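PDB 1Z02: 2-oxo-1,2-dihydroquinoline 8-monooxygenase, oxygenase component from Pseudomonas putida, which serves as the Rieske-type oxygenase component that hydroxylates 2-oxo-1,2-dihydroquinoline at position 8, carrying a [2Fe-2S] cluster and a mononuclear iron. Local coordinates for residues T380-E385 and T396-A401; G258-M263 and S402-G407; M147-V152 and P163-D168. All coordinates share one frame; numbering follows the deposited sequence.

Interaction 1: residues T380-E385 and T396-A401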
loop_
_atom_site.group_PDB
_atom_site.type_symbol
_atom_site.label_atom_id
_atom_site.label_comp_id
_atom_site.label_asym_id
_atom_site.label_seq_id
_atom_site.Cartn_x
_atom_site.Cartn_y
_atom_site.Cartn_z
ATOM N N THR A 380 -3.474 11.705 -16.600
ATOM C CA THR A 380 -2.632 12.018 -17.743
ATOM C C THR A 380 -3.152 11.480 -19.083
ATOM O O THR A 380 -3.449 12.256 -19.998
ATOM C CB THR A 380 -1.204 11.492 -17.510
ATOM O OG1 THR A 380 -0.682 12.060 -16.301
ATOM C CG2 THR A 380 -0.293 11.876 -18.677
ATOM N N GLY A 381 -3.270 10.158 -19.181
ATOM C CA GLY A 381 -3.718 9.517 -20.408
ATOM C C GLY A 381 -4.985 10.030 -21.066
ATOM O O GLY A 381 -5.066 10.095 -22.299
ATOM N N TRP A 382 -5.981 10.387 -20.264
ATOM C CA TRP A 382 -7.241 10.884 -20.805
ATOM C C TRP A 382 -7.090 12.197 -21.582
ATOM O O TRP A 382 -7.963 12.576 -22.377
ATOM C CB TRP A 382 -8.260 11.027 -19.668
ATOM C CG TRP A 382 -8.554 9.711 -19.011
ATOM C CD1 TRP A 382 -8.217 9.328 -17.742
ATOM C CD2 TRP A 382 -9.217 8.586 -19.606
ATOM N NE1 TRP A 382 -8.635 8.037 -17.509
ATOM C CE2 TRP A 382 -9.256 7.561 -18.634
ATOM C CE3 TRP A 382 -9.793 8.351 -20.863
ATOM C CZ2 TRP A 382 -9.836 6.314 -18.883
ATOM C CZ3 TRP A 382 -10.371 7.106 -21.110
ATOM C CH2 TRP A 382 -10.392 6.107 -20.121
ATOM N N ASP A 383 -5.971 12.879 -21.371
ATOM C CA ASP A 383 -5.712 14.133 -22.063
ATOM C C ASP A 383 -4.572 14.007 -23.058
ATOM O O ASP A 383 -4.657 14.537 -24.164
ATOM C CB ASP A 383 -5.326 15.246 -21.087
ATOM C CG ASP A 383 -6.463 15.689 -20.206
ATOM O OD1 ASP A 383 -6.202 16.532 -19.332
ATOM O OD2 ASP A 383 -7.602 15.213 -20.370
ATOM N N ASP A 384 -3.507 13.313 -22.656
ATOM C CA ASP A 384 -2.307 13.167 -23.489
ATOM C C ASP A 384 -2.221 11.985 -24.454
ATOM O O ASP A 384 -1.283 11.904 -25.255
ATOM C CB ASP A 384 -1.061 13.170 -22.600
ATOM C CG ASP A 384 -0.849 14.501 -21.899
ATOM O OD1 ASP A 384 0.101 14.613 -21.092
ATOM O OD2 ASP A 384 -1.634 15.438 -22.158
ATOM N N GLU A 385 -3.167 11.058 -24.381
ATOM C CA GLU A 385 -3.149 9.932 -25.305
ATOM C C GLU A 385 -3.204 10.530 -26.719
ATOM O O GLU A 385 -3.809 11.589 -26.930
ATOM C CB GLU A 385 -4.371 9.044 -25.061
ATOM C CG GLU A 385 -5.693 9.714 -25.415
ATOM C CD GLU A 385 -6.903 8.886 -25.024
ATOM O OE1 GLU A 385 -6.758 7.655 -24.807
ATOM O OE2 GLU A 385 -8.010 9.473 -24.942
ATOM N N THR A 396 -16.154 6.880 -30.559
ATOM C CA THR A 396 -17.591 6.825 -30.770
ATOM C C THR A 396 -18.275 6.233 -29.546
ATOM O O THR A 396 -19.376 6.650 -29.178
ATOM C CB THR A 396 -17.941 5.974 -31.998
ATOM O OG1 THR A 396 -17.331 6.547 -33.156
ATOM C CG2 THR A 396 -19.453 5.920 -32.202
ATOM N N TRP A 397 -17.624 5.254 -28.919
ATOM C CA TRP A 397 -18.187 4.626 -27.730
ATOM C C TRP A 397 -18.173 5.603 -26.559
ATOM O O TRP A 397 -19.158 5.711 -25.827
ATOM C CB TRP A 397 -17.412 3.341 -27.397
ATOM C CG TRP A 397 -17.336 3.000 -25.926
ATOM C CD1 TRP A 397 -16.234 3.080 -25.122
ATOM C CD2 TRP A 397 -18.409 2.551 -25.090
ATOM N NE1 TRP A 397 -16.553 2.709 -23.837
ATOM C CE2 TRP A 397 -17.882 2.381 -23.787
ATOM C CE3 TRP A 397 -19.766 2.275 -25.314
ATOM C CZ2 TRP A 397 -18.665 1.953 -22.712
ATOM C CZ3 TRP A 397 -20.545 1.850 -24.243
ATOM C CH2 TRP A 397 -19.987 1.694 -22.956
ATOM N N ARG A 398 -17.074 6.333 -26.395
ATOM C CA ARG A 398 -16.978 7.296 -25.304
ATOM C C ARG A 398 -18.051 8.367 -25.426
ATOM O O ARG A 398 -18.664 8.751 -24.433
ATOM C CB ARG A 398 -15.595 7.951 -25.276
ATOM C CG ARG A 398 -14.454 6.995 -24.940
ATOM C CD ARG A 398 -13.175 7.770 -24.760
ATOM N NE ARG A 398 -12.001 6.910 -24.706
ATOM C CZ ARG A 398 -10.751 7.367 -24.790
ATOM N NH1 ARG A 398 -9.720 6.537 -24.736
ATOM N NH2 ARG A 398 -10.539 8.669 -24.935
ATOM N N LYS A 399 -18.283 8.848 -26.642
ATOM C CA LYS A 399 -19.292 9.872 -26.859
ATOM C C LYS A 399 -20.698 9.388 -26.526
ATOM O O LYS A 399 -21.439 10.072 -25.829
ATOM C CB LYS A 399 -19.262 10.348 -28.309
ATOM C CG LYS A 399 -18.037 11.145 -28.689
ATOM C CD LYS A 399 -18.189 11.683 -30.095
ATOM C CE LYS A 399 -16.964 12.454 -30.537
ATOM N NZ LYS A 399 -17.180 13.064 -31.882
ATOM N N LEU A 400 -21.070 8.215 -27.026
ATOM C CA LEU A 400 -22.403 7.691 -26.768
ATOM C C LEU A 400 -22.578 7.351 -25.291
ATOM O O LEU A 400 -23.661 7.502 -24.739
ATOM C CB LEU A 400 -22.678 6.461 -27.646
ATOM C CG LEU A 400 -22.136 5.073 -27.281
ATOM C CD1 LEU A 400 -23.088 4.359 -26.331
ATOM C CD2 LEU A 400 -21.984 4.263 -28.546
ATOM N N ALA A 401 -21.513 6.892 -24.649
ATOM C CA ALA A 401 -21.588 6.553 -23.227
ATOM C C ALA A 401 -21.806 7.837 -22.422
ATOM O O ALA A 401 -22.561 7.855 -21.447
ATOM C CB ALA A 401 -20.305 5.865 -22.788
#

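Interaction 2: residues G258-M263 and S402-G407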
loop_
_atom_site.group_PDB
_atom_site.type_symbol
_atom_site.label_atom_id
_atom_site.label_comp_id
_atom_site.label_asym_id
_atom_site.label_seq_id
_atom_site.Cartn_x
_atom_site.Cartn_y
_atom_site.Cartn_z
ATOM N N GLY A 258 -34.755 0.108 -26.011
ATOM C CA GLY A 258 -33.695 -0.744 -26.489
ATOM C C GLY A 258 -32.349 -0.344 -25.941
ATOM O O GLY A 258 -32.226 0.669 -25.254
ATOM N N PRO A 259 -31.308 -1.134 -26.231
ATOM C CA PRO A 259 -29.966 -0.814 -25.736
ATOM C C PRO A 259 -29.336 0.393 -26.438
ATOM O O PRO A 259 -29.646 0.683 -27.592
ATOM C CB PRO A 259 -29.186 -2.109 -25.969
ATOM C CG PRO A 259 -29.947 -2.817 -27.036
ATOM C CD PRO A 259 -31.372 -2.489 -26.812
ATOM N N LYS A 260 -28.468 1.105 -25.721
ATOM C CA LYS A 260 -27.768 2.262 -26.277
ATOM C C LYS A 260 -26.338 1.831 -26.550
ATOM O O LYS A 260 -25.603 1.484 -25.618
ATOM C CB LYS A 260 -27.717 3.408 -25.276
ATOM C CG LYS A 260 -29.013 3.690 -24.551
ATOM C CD LYS A 260 -30.087 4.258 -25.447
ATOM C CE LYS A 260 -31.295 4.466 -24.576
ATOM N NZ LYS A 260 -32.510 4.798 -25.266
ATOM N N GLY A 261 -25.938 1.866 -27.813
ATOM C CA GLY A 261 -24.586 1.469 -28.138
ATOM C C GLY A 261 -24.231 1.640 -29.599
ATOM O O GLY A 261 -24.812 2.465 -30.299
ATOM N N MET A 262 -23.273 0.847 -30.063
ATOM C CA MET A 262 -22.825 0.925 -31.445
ATOM C C MET A 262 -22.536 -0.458 -32.005
ATOM O O MET A 262 -22.068 -1.350 -31.291
ATOM C CB MET A 262 -21.557 1.777 -31.541
ATOM C CG MET A 262 -20.397 1.225 -30.731
ATOM S SD MET A 262 -18.968 2.309 -30.670
ATOM C CE MET A 262 -17.745 1.355 -31.491
ATOM N N MET A 263 -22.834 -0.621 -33.288
ATOM C CA MET A 263 -22.605 -1.866 -34.007
ATOM C C MET A 263 -21.540 -1.583 -35.057
ATOM O O MET A 263 -21.691 -0.670 -35.865
ATOM C CB MET A 263 -23.893 -2.328 -34.699
ATOM C CG MET A 263 -23.709 -3.467 -35.691
ATOM S SD MET A 263 -23.714 -5.066 -34.897
ATOM C CE MET A 263 -22.277 -5.123 -34.276
ATOM N N SER A 402 -21.139 8.910 -22.835
ATOM C CA SER A 402 -21.268 10.191 -22.147
ATOM C C SER A 402 -22.684 10.730 -22.292
ATOM O O SER A 402 -23.240 11.302 -21.355
ATOM C CB SER A 402 -20.285 11.218 -22.714
ATOM O OG SER A 402 -18.941 10.792 -22.583
ATOM N N ARG A 403 -23.272 10.532 -23.463
ATOM C CA ARG A 403 -24.619 11.020 -23.721
ATOM C C ARG A 403 -25.758 10.222 -23.105
ATOM O O ARG A 403 -26.747 10.807 -22.672
ATOM C CB ARG A 403 -24.841 11.138 -25.226
ATOM C CG ARG A 403 -24.107 12.312 -25.852
ATOM C CD ARG A 403 -24.300 12.327 -27.357
ATOM N NE ARG A 403 -23.426 11.377 -28.032
ATOM C CZ ARG A 403 -23.793 10.604 -29.052
ATOM N NH1 ARG A 403 -25.028 10.654 -29.526
ATOM N NH2 ARG A 403 -22.920 9.780 -29.610
ATOM N N TRP A 404 -25.623 8.899 -23.040
ATOM C CA TRP A 404 -26.703 8.077 -22.509
ATOM C C TRP A 404 -26.564 7.338 -21.184
ATOM O O TRP A 404 -27.470 6.591 -20.820
ATOM C CB TRP A 404 -27.136 7.067 -23.569
ATOM C CG TRP A 404 -27.660 7.723 -24.788
ATOM C CD1 TRP A 404 -26.966 8.046 -25.913
ATOM C CD2 TRP A 404 -28.981 8.219 -24.972
ATOM N NE1 TRP A 404 -27.776 8.720 -26.793
ATOM C CE2 TRP A 404 -29.021 8.839 -26.238
ATOM C CE3 TRP A 404 -30.139 8.201 -24.185
ATOM C CZ2 TRP A 404 -30.171 9.439 -26.736
ATOM C CZ3 TRP A 404 -31.278 8.796 -24.678
ATOM C CH2 TRP A 404 -31.284 9.406 -25.943
ATOM N N ASN A 405 -25.469 7.522 -20.455
ATOM C CA ASN A 405 -25.341 6.812 -19.187
ATOM C C ASN A 405 -26.437 7.326 -18.262
ATOM O O ASN A 405 -26.896 8.457 -18.430
ATOM C CB ASN A 405 -23.950 7.039 -18.587
ATOM C CG ASN A 405 -23.756 8.437 -18.054
ATOM O OD1 ASN A 405 -24.230 8.766 -16.971
ATOM N ND2 ASN A 405 -23.050 9.272 -18.810
ATOM N N ARG A 406 -26.882 6.500 -17.312
ATOM C CA ARG A 406 -27.944 6.913 -16.396
ATOM C C ARG A 406 -27.398 7.513 -15.115
ATOM O O ARG A 406 -28.150 7.753 -14.179
ATOM C CB ARG A 406 -28.859 5.733 -16.034
ATOM C CG ARG A 406 -29.512 5.053 -17.213
ATOM C CD ARG A 406 -30.774 4.300 -16.811
ATOM N NE ARG A 406 -31.222 3.434 -17.902
ATOM C CZ ARG A 406 -30.708 2.237 -18.162
ATOM N NH1 ARG A 406 -31.167 1.532 -19.186
ATOM N NH2 ARG A 406 -29.760 1.729 -17.377
ATOM N N GLY A 407 -26.091 7.749 -15.064
ATOM C CA GLY A 407 -25.511 8.324 -13.864
ATOM C C GLY A 407 -24.044 7.994 -13.696
ATOM O O GLY A 407 -23.566 6.966 -14.169
#

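Interaction 3: residues M147-V152 and P163-D168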
loop_
_atom_site.group_PDB
_atom_site.type_symbol
_atom_site.label_atom_id
_atom_site.label_comp_id
_atom_site.label_asym_id
_atom_site.label_seq_id
_atom_site.Cartn_x
_atom_site.Cartn_y
_atom_site.Cartn_z
ATOM N N MET A 147 -27.358 -16.823 -15.078
ATOM C CA MET A 147 -26.801 -15.500 -14.791
ATOM C C MET A 147 -27.673 -14.705 -13.830
ATOM O O MET A 147 -28.888 -14.626 -14.006
ATOM C CB MET A 147 -26.678 -14.680 -16.080
ATOM C CG MET A 147 -25.699 -15.182 -17.112
ATOM S SD MET A 147 -24.011 -14.922 -16.629
ATOM C CE MET A 147 -23.812 -13.139 -16.928
ATOM N N ILE A 148 -27.045 -14.101 -12.828
ATOM C CA ILE A 148 -27.759 -13.276 -11.861
ATOM C C ILE A 148 -27.365 -11.815 -12.088
ATOM O O ILE A 148 -26.249 -11.412 -11.748
ATOM C CB ILE A 148 -27.405 -13.647 -10.397
ATOM C CG1 ILE A 148 -27.888 -15.066 -10.080
ATOM C CG2 ILE A 148 -28.066 -12.656 -9.432
ATOM C CD1 ILE A 148 -27.595 -15.514 -8.667
ATOM N N PHE A 149 -28.267 -11.027 -12.672
ATOM C CA PHE A 149 -27.992 -9.611 -12.917
ATOM C C PHE A 149 -28.595 -8.756 -11.810
ATOM O O PHE A 149 -29.664 -9.067 -11.281
ATOM C CB PHE A 149 -28.565 -9.147 -14.265
ATOM C CG PHE A 149 -27.957 -9.831 -15.458
ATOM C CD1 PHE A 149 -28.464 -11.047 -15.921
ATOM C CD2 PHE A 149 -26.873 -9.261 -16.119
ATOM C CE1 PHE A 149 -27.892 -11.682 -17.032
ATOM C CE2 PHE A 149 -26.298 -9.879 -17.220
ATOM C CZ PHE A 149 -26.809 -11.096 -17.681
ATOM N N VAL A 150 -27.898 -7.685 -11.450
ATOM C CA VAL A 150 -28.372 -6.782 -10.411
ATOM C C VAL A 150 -28.358 -5.372 -10.964
ATOM O O VAL A 150 -27.452 -5.004 -11.714
ATOM C CB VAL A 150 -27.468 -6.830 -9.148
ATOM C CG1 VAL A 150 -27.971 -5.858 -8.107
ATOM C CG2 VAL A 150 -27.456 -8.228 -8.568
ATOM N N PHE A 151 -29.377 -4.595 -10.618
ATOM C CA PHE A 151 -29.464 -3.212 -11.069
ATOM C C PHE A 151 -28.824 -2.355 -9.977
ATOM O O PHE A 151 -29.469 -2.036 -8.965
ATOM C CB PHE A 151 -30.927 -2.796 -11.259
ATOM C CG PHE A 151 -31.095 -1.434 -11.868
ATOM C CD1 PHE A 151 -30.769 -1.209 -13.202
ATOM C CD2 PHE A 151 -31.549 -0.364 -11.102
ATOM C CE1 PHE A 151 -30.890 0.061 -13.763
ATOM C CE2 PHE A 151 -31.673 0.916 -11.658
ATOM C CZ PHE A 151 -31.340 1.125 -12.990
ATOM N N VAL A 152 -27.556 -2.000 -10.180
ATOM C CA VAL A 152 -26.816 -1.191 -9.217
ATOM C C VAL A 152 -27.229 0.266 -9.385
ATOM O O VAL A 152 -26.917 0.904 -10.393
ATOM C CB VAL A 152 -25.295 -1.340 -9.433
ATOM C CG1 VAL A 152 -24.527 -0.671 -8.281
ATOM C CG2 VAL A 152 -24.939 -2.817 -9.532
ATOM N N PRO A 163 -35.440 0.298 -15.537
ATOM C CA PRO A 163 -35.666 -0.219 -16.890
ATOM C C PRO A 163 -35.495 -1.729 -17.018
ATOM O O PRO A 163 -34.924 -2.375 -16.142
ATOM C CB PRO A 163 -34.631 0.541 -17.706
ATOM C CG PRO A 163 -33.456 0.540 -16.770
ATOM C CD PRO A 163 -34.098 0.908 -15.433
ATOM N N PRO A 164 -35.996 -2.313 -18.116
ATOM C CA PRO A 164 -35.870 -3.763 -18.326
ATOM C C PRO A 164 -34.388 -4.100 -18.467
ATOM O O PRO A 164 -33.598 -3.263 -18.911
ATOM C CB PRO A 164 -36.617 -4.000 -19.639
ATOM C CG PRO A 164 -37.586 -2.860 -19.706
ATOM C CD PRO A 164 -36.807 -1.689 -19.175
ATOM N N LEU A 165 -34.015 -5.318 -18.089
ATOM C CA LEU A 165 -32.632 -5.758 -18.199
ATOM C C LEU A 165 -32.172 -5.687 -19.663
ATOM O O LEU A 165 -31.024 -5.346 -19.956
ATOM C CB LEU A 165 -32.508 -7.192 -17.669
ATOM C CG LEU A 165 -31.228 -7.976 -17.972
ATOM C CD1 LEU A 165 -30.043 -7.348 -17.244
ATOM C CD2 LEU A 165 -31.432 -9.428 -17.559
ATOM N N ALA A 166 -33.081 -6.006 -20.579
ATOM C CA ALA A 166 -32.778 -5.990 -22.002
ATOM C C ALA A 166 -32.153 -4.666 -22.447
ATOM O O ALA A 166 -31.291 -4.642 -23.326
ATOM C CB ALA A 166 -34.056 -6.273 -22.804
ATOM N N HIS A 167 -32.579 -3.562 -21.834
ATOM C CA HIS A 167 -32.046 -2.251 -22.200
ATOM C C HIS A 167 -30.549 -2.095 -21.949
ATOM O O HIS A 167 -29.905 -1.224 -22.544
ATOM C CB HIS A 167 -32.811 -1.137 -21.478
ATOM C CG HIS A 167 -34.169 -0.868 -22.048
ATOM N ND1 HIS A 167 -34.897 0.261 -21.734
ATOM C CD2 HIS A 167 -34.938 -1.584 -22.904
ATOM C CE1 HIS A 167 -36.054 0.228 -22.370
ATOM N NE2 HIS A 167 -36.105 -0.881 -23.087
ATOM N N ASP A 168 -29.996 -2.930 -21.075
ATOM C CA ASP A 168 -28.564 -2.881 -20.778
ATOM C C ASP A 168 -27.859 -4.162 -21.229
ATOM O O ASP A 168 -26.822 -4.547 -20.675
ATOM C CB ASP A 168 -28.332 -2.663 -19.278
ATOM C CG ASP A 168 -28.588 -1.230 -18.847
ATOM O OD1 ASP A 168 -28.482 -0.936 -17.635
ATOM O OD2 ASP A 168 -28.893 -0.387 -19.720
#

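Interaction 1: residues T380-E385 and T396-A401
Arg398 meets Glu385 end-on: the two side chains come from opposite directions, and the guanidinium lies nearly coplanar with the carboxylate, their planes only 10° apart. Arg398 NH2 gives a short, almost straight bond to Glu385 OE2 at 2.7 Å. NH1 of Arg398 reaches Glu385 OE1 at 3.2 Å, equally straight. Both oxygens use their syn lone pairs, so this is a bidentate salt bridge, one nitrogen to each oxygen, with both acceptors in the guanidinium plane. A further NH1 bond to OE2 is weak. Arg398 gets there because its chain is extended from CG to NE, bridging from one helix to the end of the other; Glu385, just past the end of its helix, is extended beyond CG and carries its carboxylate out to the arginine.

Trp382 meets the same guanidinium quite differently. Trp382 CZ3 sits over the centre of one guanidinium face, 3.7 Å from Arg398 CZ, while the indole presents its edge and is turned 70° from that plane. It is therefore an edge-on cover, not a flat stack. Edge and carboxylate together limit how the buried guanidinium can turn.

Each charge has further partners: Glu214 from helix 209-216 takes Arg398 NE, and Tyr376 OH bonds Glu385 OE1. With an alanine here the guanidinium is gone, which would probably leave the carboxylates of Glu385 and Glu214 without this positive partner and open a gap beside the Trp382 edge. Arg87 of the second subunit, a residue of that subunit's cluster pocket, approaches Glu385 OE1 in a long, weak ion pair. This buried interhelical Arg-Glu bridge of the ring-hydroxylase region thus ties the C-terminal end of helix 380-384 to helix 392-404, with helix 209-216 packed on Trp382 and helix 363-376 on Glu385.

Interaction 2: residues G258-M263 and S402-G407
Lys260 lays its aliphatic chain across the Trp404 side chain, and most of the contact is this apolar packing. The two side chains cross at about a right angle. CB and CG of Lys260 rest against Trp404 CB, with CG 4.0 Å from that atom, so the near halves of both residues pack before the ring is reached. Further out, Lys260 CD lies above one indole face, toward its rim, 4.1 Å from Trp404 CD2. Lys260 CE makes the closest approach, 3.9 Å to Trp404 CE3.

The electrostatic part belongs to the ammonium. NZ of Lys260 lies 4.7 Å from the centroid of the six-membered ring of Trp404, 30° off the ring normal, which makes an off-centre cation-pi interaction. The chain is bent at its second torsion (chi2 -69°), and this turns the outer methylenes over the six-membered ring side of the indole instead of letting them run straight out from the backbone. A weak hydrogen bond from the same NZ to the carbonyl of Asp256 gives the charge a second partner.

No hydrogen bond joins the two segments. Polar pairing is found around them instead: Trp404 NE1 makes a weak hydrogen bond to Glu254, and Arg403 forms a salt bridge with that same carboxylate.

The contact closes the last turn of helix 392-404 onto the residue just ahead of strand 261-264, which runs antiparallel between strands 293-297 and 250-253 in the seven-stranded sheet. Deeper in, Met262 of that strand packs under Thr396, Trp397 and Leu400, so the lysine-tryptophan pair lies at the surface end of a helix-on-sheet interface. A helix near the C-terminus laid on an antiparallel sheet is consistent with the Bet v 1-like (helix-grip) fold of this family's catalytic domain.

Interaction 3: residues M147-V152 and P163-D168
Phe149 meets Leu165 almost from its first side-chain atom. CB of Phe149 is 3.8 Å from Leu165 CD1, and the ring then begins at CG, which lies nearest that methyl at 3.7 Å. Beyond it the ring splits between the two leucine branches: Phe149 CD1 touches Leu165 CD2 at 3.8 Å, while Phe149 CD2 stays with Leu165 CD1 at 3.9 Å. The forked leucine end thus straddles the root of the ring, with the two side chains crossing at about a right angle. Leu165 CD1 stands 4.2 Å from the Phe149 centroid and 30° off the ring normal, an off-centre CH-pi contact. The leucine reaches it with CG swung opposite its backbone N (chi1 166°), which carries the branch point toward the strand.

Two residues along, Phe151 repeats the idea with a different partner. Its outer ring atoms meet Pro163: Phe151 CZ lies 3.7 Å from Pro163 CD, with Phe151 CE1 equally near. Trp44 of strand 43-49 meets the Phe151 ring with planes inclined and bonds the Pro163 carbonyl through NE1.

Phe149 and Phe151 project from the same side of strand 147-152, the middle strand of a three-stranded antiparallel sheet with 43-49 and 141-144. The 163-168 segment, including the short 3-10 turn 165-167, packs its apolar side chains against that side. This is consistent with a junction between the Rieske part and the catalytic part of a two-domain oxygenase alpha subunit.

Interactions 1 and 3 are buried, whereas interaction 2 lies at the surface, and the chemistry differs accordingly. Interaction 1 is ionic, with an aromatic edge over the charge; interaction 3 is wholly apolar; interaction 2 mixes methylene packing with a cation-pi pair. Interactions 1 and 2 share helix 392-404, interaction 1 using an earlier part and interaction 2 its final turn, and they touch where Leu400 packs on Gly261 and Met262. Interaction 3 belongs to another sheet, yet it joins interaction 2 through a salt bridge, Arg406 NH2 to Asp168 OD1 at 3.0 Å. Interactions 1 and 3 do not touch, their nearest atoms being about 10 Å apart.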